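Local coordinates for protein MxaA (Stigmatella aurantiaca, PDB 4W4T) that acts as the NADPH-dependent terminal reductase domain of the myxalamid PKS-NRPS, probably releasing the bound product by reduction to a primary alcohol, at residues G62-E74 with N97-W109. Numbering follows the deposited sequence.
Sequences GATGFLGAFLLEE and NRIRKNLESYSLW
The glycine-rich turn of the Rossmann fold, Gly-62 to Gly-65, is gripped here by Asn-102 of helix 92-105. One amide nitrogen serves two carbonyls. Asn-102 ND2 donates to Ala-63 O at 2.8 Å, a bent bond, and to Gly-65 O at 2.9 Å, nearly straight at 170° and in the amide plane. CG of Asn-102 lies anti to its backbone N (chi1 -172°), which carries the amide to the turn. Gly-65 O also accepts a hydrogen bond from Ala-69 N, on the face opposite the one Asn-102 ND2 uses. With an alanine in place of Asn-102 both carbonyls would lose their shared donor, Gly-65 O keeping Ala-69 N, and the turn would probably be less firmly held to helix 92-105. Thr-64, Gly-65, Phe-66, Leu-67 and Arg-98 belong to the NADPH site, though this chain holds no cofactor. Thr-64 CG2 lies over a face of the Arg-98 guanidinium, whose NH1 bonds to Arg-88 O.

Beyond the turn the contact is mostly apolar. The edge of Phe-66 meets the face of Tyr-106, with CD1 3.6 Å from Tyr-106 CZ. Leu-108 CD1 sits over the centre of the Phe-70 ring, a CH-pi contact. Ala-69 CB packs against Leu-103 CD1 and Tyr-106 CD2. Leu-72 CD2 meets Ile-99 CG2 at 3.5 Å. The axes of helix segments 66-74 and 97-105 cross at -97°. Leu-72 and Ile-99 also reach strands 82-87 and 117-121, while Phe-66 and Phe-70 touch helix 287-298.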
# COMPACT_ATOMS: atom_id res chain seq x y z
N GLY A 62 -10.89 -23.13 1.58
CA GLY A 62 -11.06 -21.94 0.78
C GLY A 62 -12.50 -21.68 0.39
O GLY A 62 -12.75 -20.89 -0.53
N ALA A 63 -13.45 -22.29 1.10
CA ALA A 63 -14.87 -22.10 0.80
C ALA A 63 -15.35 -20.65 0.95
O ALA A 63 -16.42 -20.30 0.43
CB ALA A 63 -15.72 -23.02 1.68
N THR A 64 -14.59 -19.81 1.64
CA THR A 64 -15.01 -18.42 1.83
C THR A 64 -14.41 -17.46 0.80
O THR A 64 -14.62 -16.25 0.88
CB THR A 64 -14.67 -17.89 3.25
OG1 THR A 64 -13.26 -17.90 3.45
CG2 THR A 64 -15.34 -18.75 4.34
N GLY A 65 -13.66 -18.00 -0.17
CA GLY A 65 -13.08 -17.17 -1.22
C GLY A 65 -13.89 -17.23 -2.51
O GLY A 65 -14.97 -17.79 -2.54
N PHE A 66 -13.35 -16.67 -3.59
CA PHE A 66 -14.09 -16.53 -4.85
C PHE A 66 -14.17 -17.87 -5.59
O PHE A 66 -15.26 -18.42 -5.74
CB PHE A 66 -13.44 -15.44 -5.71
CG PHE A 66 -14.05 -15.28 -7.08
CD1 PHE A 66 -15.41 -15.04 -7.23
CD2 PHE A 66 -13.26 -15.33 -8.22
CE1 PHE A 66 -15.98 -14.88 -8.49
CE2 PHE A 66 -13.81 -15.18 -9.48
CZ PHE A 66 -15.18 -14.95 -9.62
N LEU A 67 -13.03 -18.40 -6.02
CA LEU A 67 -13.01 -19.74 -6.61
C LEU A 67 -13.66 -20.78 -5.70
O LEU A 67 -14.41 -21.64 -6.15
CB LEU A 67 -11.58 -20.18 -6.94
CG LEU A 67 -11.44 -21.58 -7.55
CD1 LEU A 67 -12.28 -21.73 -8.82
CD2 LEU A 67 -9.98 -21.85 -7.84
N GLY A 68 -13.36 -20.68 -4.40
CA GLY A 68 -13.88 -21.64 -3.43
C GLY A 68 -15.39 -21.76 -3.40
O GLY A 68 -15.92 -22.85 -3.23
N ALA A 69 -16.09 -20.64 -3.57
CA ALA A 69 -17.55 -20.65 -3.61
C ALA A 69 -18.07 -21.52 -4.75
O ALA A 69 -18.97 -22.33 -4.58
CB ALA A 69 -18.08 -19.23 -3.74
N PHE A 70 -17.48 -21.35 -5.94
CA PHE A 70 -17.92 -22.09 -7.11
C PHE A 70 -17.52 -23.55 -7.01
O PHE A 70 -18.29 -24.44 -7.37
CB PHE A 70 -17.36 -21.43 -8.39
CG PHE A 70 -17.92 -20.07 -8.64
CD1 PHE A 70 -17.40 -18.96 -8.00
CD2 PHE A 70 -19.00 -19.91 -9.49
CE1 PHE A 70 -17.93 -17.70 -8.21
CE2 PHE A 70 -19.55 -18.66 -9.71
CZ PHE A 70 -19.01 -17.55 -9.08
N LEU A 71 -16.32 -23.79 -6.50
CA LEU A 71 -15.87 -25.15 -6.24
C LEU A 71 -16.81 -25.86 -5.27
O LEU A 71 -17.17 -27.01 -5.46
CB LEU A 71 -14.44 -25.13 -5.70
CG LEU A 71 -13.53 -26.36 -5.81
CD1 LEU A 71 -13.62 -27.00 -7.19
CD2 LEU A 71 -12.08 -25.94 -5.50
N LEU A 72 -17.24 -25.16 -4.22
CA LEU A 72 -18.14 -25.79 -3.27
C LEU A 72 -19.47 -26.14 -3.94
O LEU A 72 -19.95 -27.28 -3.83
CB LEU A 72 -18.39 -24.89 -2.07
CG LEU A 72 -19.42 -25.44 -1.08
CD1 LEU A 72 -19.09 -26.87 -0.68
CD2 LEU A 72 -19.52 -24.53 0.13
N GLU A 73 -20.04 -25.18 -4.66
CA GLU A 73 -21.34 -25.39 -5.27
C GLU A 73 -21.23 -26.50 -6.33
O GLU A 73 -22.11 -27.38 -6.43
CB GLU A 73 -21.85 -24.07 -5.85
CG GLU A 73 -23.32 -24.07 -6.27
CD GLU A 73 -23.51 -24.63 -7.66
OE1 GLU A 73 -22.51 -24.70 -8.40
OE2 GLU A 73 -24.66 -25.00 -8.01
N GLU A 74 -20.12 -26.53 -7.05
CA GLU A 74 -19.90 -27.57 -8.04
C GLU A 74 -19.71 -28.96 -7.41
O GLU A 74 -20.19 -29.96 -7.94
CB GLU A 74 -18.69 -27.22 -8.91
CG GLU A 74 -18.47 -28.18 -10.07
CD GLU A 74 -18.63 -27.49 -11.42
OE1 GLU A 74 -18.45 -26.25 -11.48
OE2 GLU A 74 -18.92 -28.20 -12.41
N ASN A 97 -22.70 -19.81 8.48
CA ASN A 97 -23.17 -18.50 8.03
C ASN A 97 -22.19 -17.84 7.07
O ASN A 97 -22.60 -17.25 6.07
CB ASN A 97 -23.41 -17.55 9.21
CG ASN A 97 -24.51 -18.04 10.12
OD1 ASN A 97 -25.31 -18.90 9.75
ND2 ASN A 97 -24.58 -17.47 11.32
N ARG A 98 -20.91 -17.93 7.37
CA ARG A 98 -19.88 -17.37 6.50
C ARG A 98 -19.91 -18.06 5.14
O ARG A 98 -19.92 -17.41 4.11
CB ARG A 98 -18.49 -17.50 7.14
CG ARG A 98 -18.30 -16.67 8.40
CD ARG A 98 -16.82 -16.54 8.75
NE ARG A 98 -16.08 -15.78 7.74
CZ ARG A 98 -14.83 -16.03 7.36
NH1 ARG A 98 -14.16 -17.04 7.91
NH2 ARG A 98 -14.26 -15.28 6.43
N ILE A 99 -19.92 -19.39 5.15
CA ILE A 99 -19.95 -20.14 3.91
C ILE A 99 -21.21 -19.79 3.11
O ILE A 99 -21.14 -19.49 1.91
CB ILE A 99 -19.88 -21.63 4.18
CG1 ILE A 99 -18.53 -21.95 4.82
CG2 ILE A 99 -20.06 -22.42 2.91
CD1 ILE A 99 -18.49 -23.29 5.51
N ARG A 100 -22.37 -19.79 3.77
CA ARG A 100 -23.62 -19.48 3.08
C ARG A 100 -23.60 -18.07 2.47
O ARG A 100 -23.97 -17.89 1.31
CB ARG A 100 -24.81 -19.61 4.01
CG ARG A 100 -26.15 -19.43 3.30
CD ARG A 100 -27.33 -19.38 4.26
NE ARG A 100 -27.20 -18.27 5.19
CZ ARG A 100 -26.90 -18.39 6.48
NH1 ARG A 100 -26.70 -19.60 7.01
NH2 ARG A 100 -26.80 -17.30 7.24
N LYS A 101 -23.17 -17.09 3.26
CA LYS A 101 -23.15 -15.71 2.78
C LYS A 101 -22.23 -15.54 1.58
O LYS A 101 -22.55 -14.81 0.63
CB LYS A 101 -22.74 -14.75 3.91
CG LYS A 101 -23.84 -14.51 4.95
CD LYS A 101 -23.43 -13.47 5.98
CE LYS A 101 -24.48 -13.31 7.08
NZ LYS A 101 -25.82 -12.92 6.52
N ASN A 102 -21.07 -16.21 1.62
CA ASN A 102 -20.14 -16.15 0.50
C ASN A 102 -20.82 -16.65 -0.76
O ASN A 102 -20.75 -16.00 -1.81
CB ASN A 102 -18.88 -16.97 0.78
CG ASN A 102 -17.80 -16.77 -0.29
OD1 ASN A 102 -17.50 -15.65 -0.65
ND2 ASN A 102 -17.22 -17.87 -0.77
N LEU A 103 -21.50 -17.79 -0.67
CA LEU A 103 -22.14 -18.35 -1.85
C LEU A 103 -23.30 -17.46 -2.31
O LEU A 103 -23.53 -17.30 -3.51
CB LEU A 103 -22.62 -19.78 -1.60
CG LEU A 103 -21.58 -20.85 -2.00
CD1 LEU A 103 -20.36 -20.81 -1.09
CD2 LEU A 103 -22.17 -22.25 -2.05
N GLU A 104 -24.00 -16.85 -1.35
CA GLU A 104 -25.11 -15.95 -1.67
C GLU A 104 -24.62 -14.75 -2.48
O GLU A 104 -25.32 -14.28 -3.38
CB GLU A 104 -25.81 -15.48 -0.38
CG GLU A 104 -26.83 -16.47 0.17
CD GLU A 104 -27.41 -16.07 1.53
OE1 GLU A 104 -26.90 -15.14 2.18
OE2 GLU A 104 -28.40 -16.70 1.94
N SER A 105 -23.42 -14.28 -2.19
CA SER A 105 -22.88 -13.11 -2.87
C SER A 105 -22.61 -13.36 -4.35
O SER A 105 -22.54 -12.42 -5.14
CB SER A 105 -21.60 -12.63 -2.18
OG SER A 105 -20.55 -13.56 -2.36
N TYR A 106 -22.49 -14.63 -4.74
CA TYR A 106 -22.26 -14.99 -6.14
C TYR A 106 -23.46 -15.70 -6.75
O TYR A 106 -23.34 -16.36 -7.78
CB TYR A 106 -21.00 -15.87 -6.26
CG TYR A 106 -19.79 -15.19 -5.68
CD1 TYR A 106 -19.34 -13.97 -6.19
CD2 TYR A 106 -19.10 -15.74 -4.61
CE1 TYR A 106 -18.24 -13.33 -5.65
CE2 TYR A 106 -18.00 -15.12 -4.07
CZ TYR A 106 -17.57 -13.91 -4.59
OH TYR A 106 -16.47 -13.28 -4.05
N SER A 107 -24.60 -15.56 -6.09
CA SER A 107 -25.85 -16.19 -6.53
C SER A 107 -25.72 -17.70 -6.70
O SER A 107 -26.32 -18.27 -7.60
CB SER A 107 -26.32 -15.56 -7.84
OG SER A 107 -26.54 -14.18 -7.66
N LEU A 108 -24.96 -18.33 -5.81
CA LEU A 108 -24.76 -19.77 -5.85
C LEU A 108 -25.56 -20.51 -4.78
O LEU A 108 -25.64 -21.74 -4.81
CB LEU A 108 -23.29 -20.12 -5.68
CG LEU A 108 -22.34 -19.69 -6.80
CD1 LEU A 108 -20.90 -19.75 -6.31
CD2 LEU A 108 -22.54 -20.58 -8.02
N TRP A 109 -26.13 -19.78 -3.83
CA TRP A 109 -26.80 -20.43 -2.72
C TRP A 109 -28.20 -20.94 -3.05
O TRP A 109 -29.01 -20.24 -3.67
CB TRP A 109 -26.90 -19.51 -1.51
CG TRP A 109 -27.52 -20.23 -0.36
CD1 TRP A 109 -28.79 -20.07 0.13
CD2 TRP A 109 -26.92 -21.28 0.42
NE1 TRP A 109 -29.00 -20.94 1.17
CE2 TRP A 109 -27.87 -21.69 1.37
CE3 TRP A 109 -25.67 -21.89 0.41
CZ2 TRP A 109 -27.61 -22.69 2.30
CZ3 TRP A 109 -25.41 -22.89 1.33
CH2 TRP A 109 -26.37 -23.27 2.27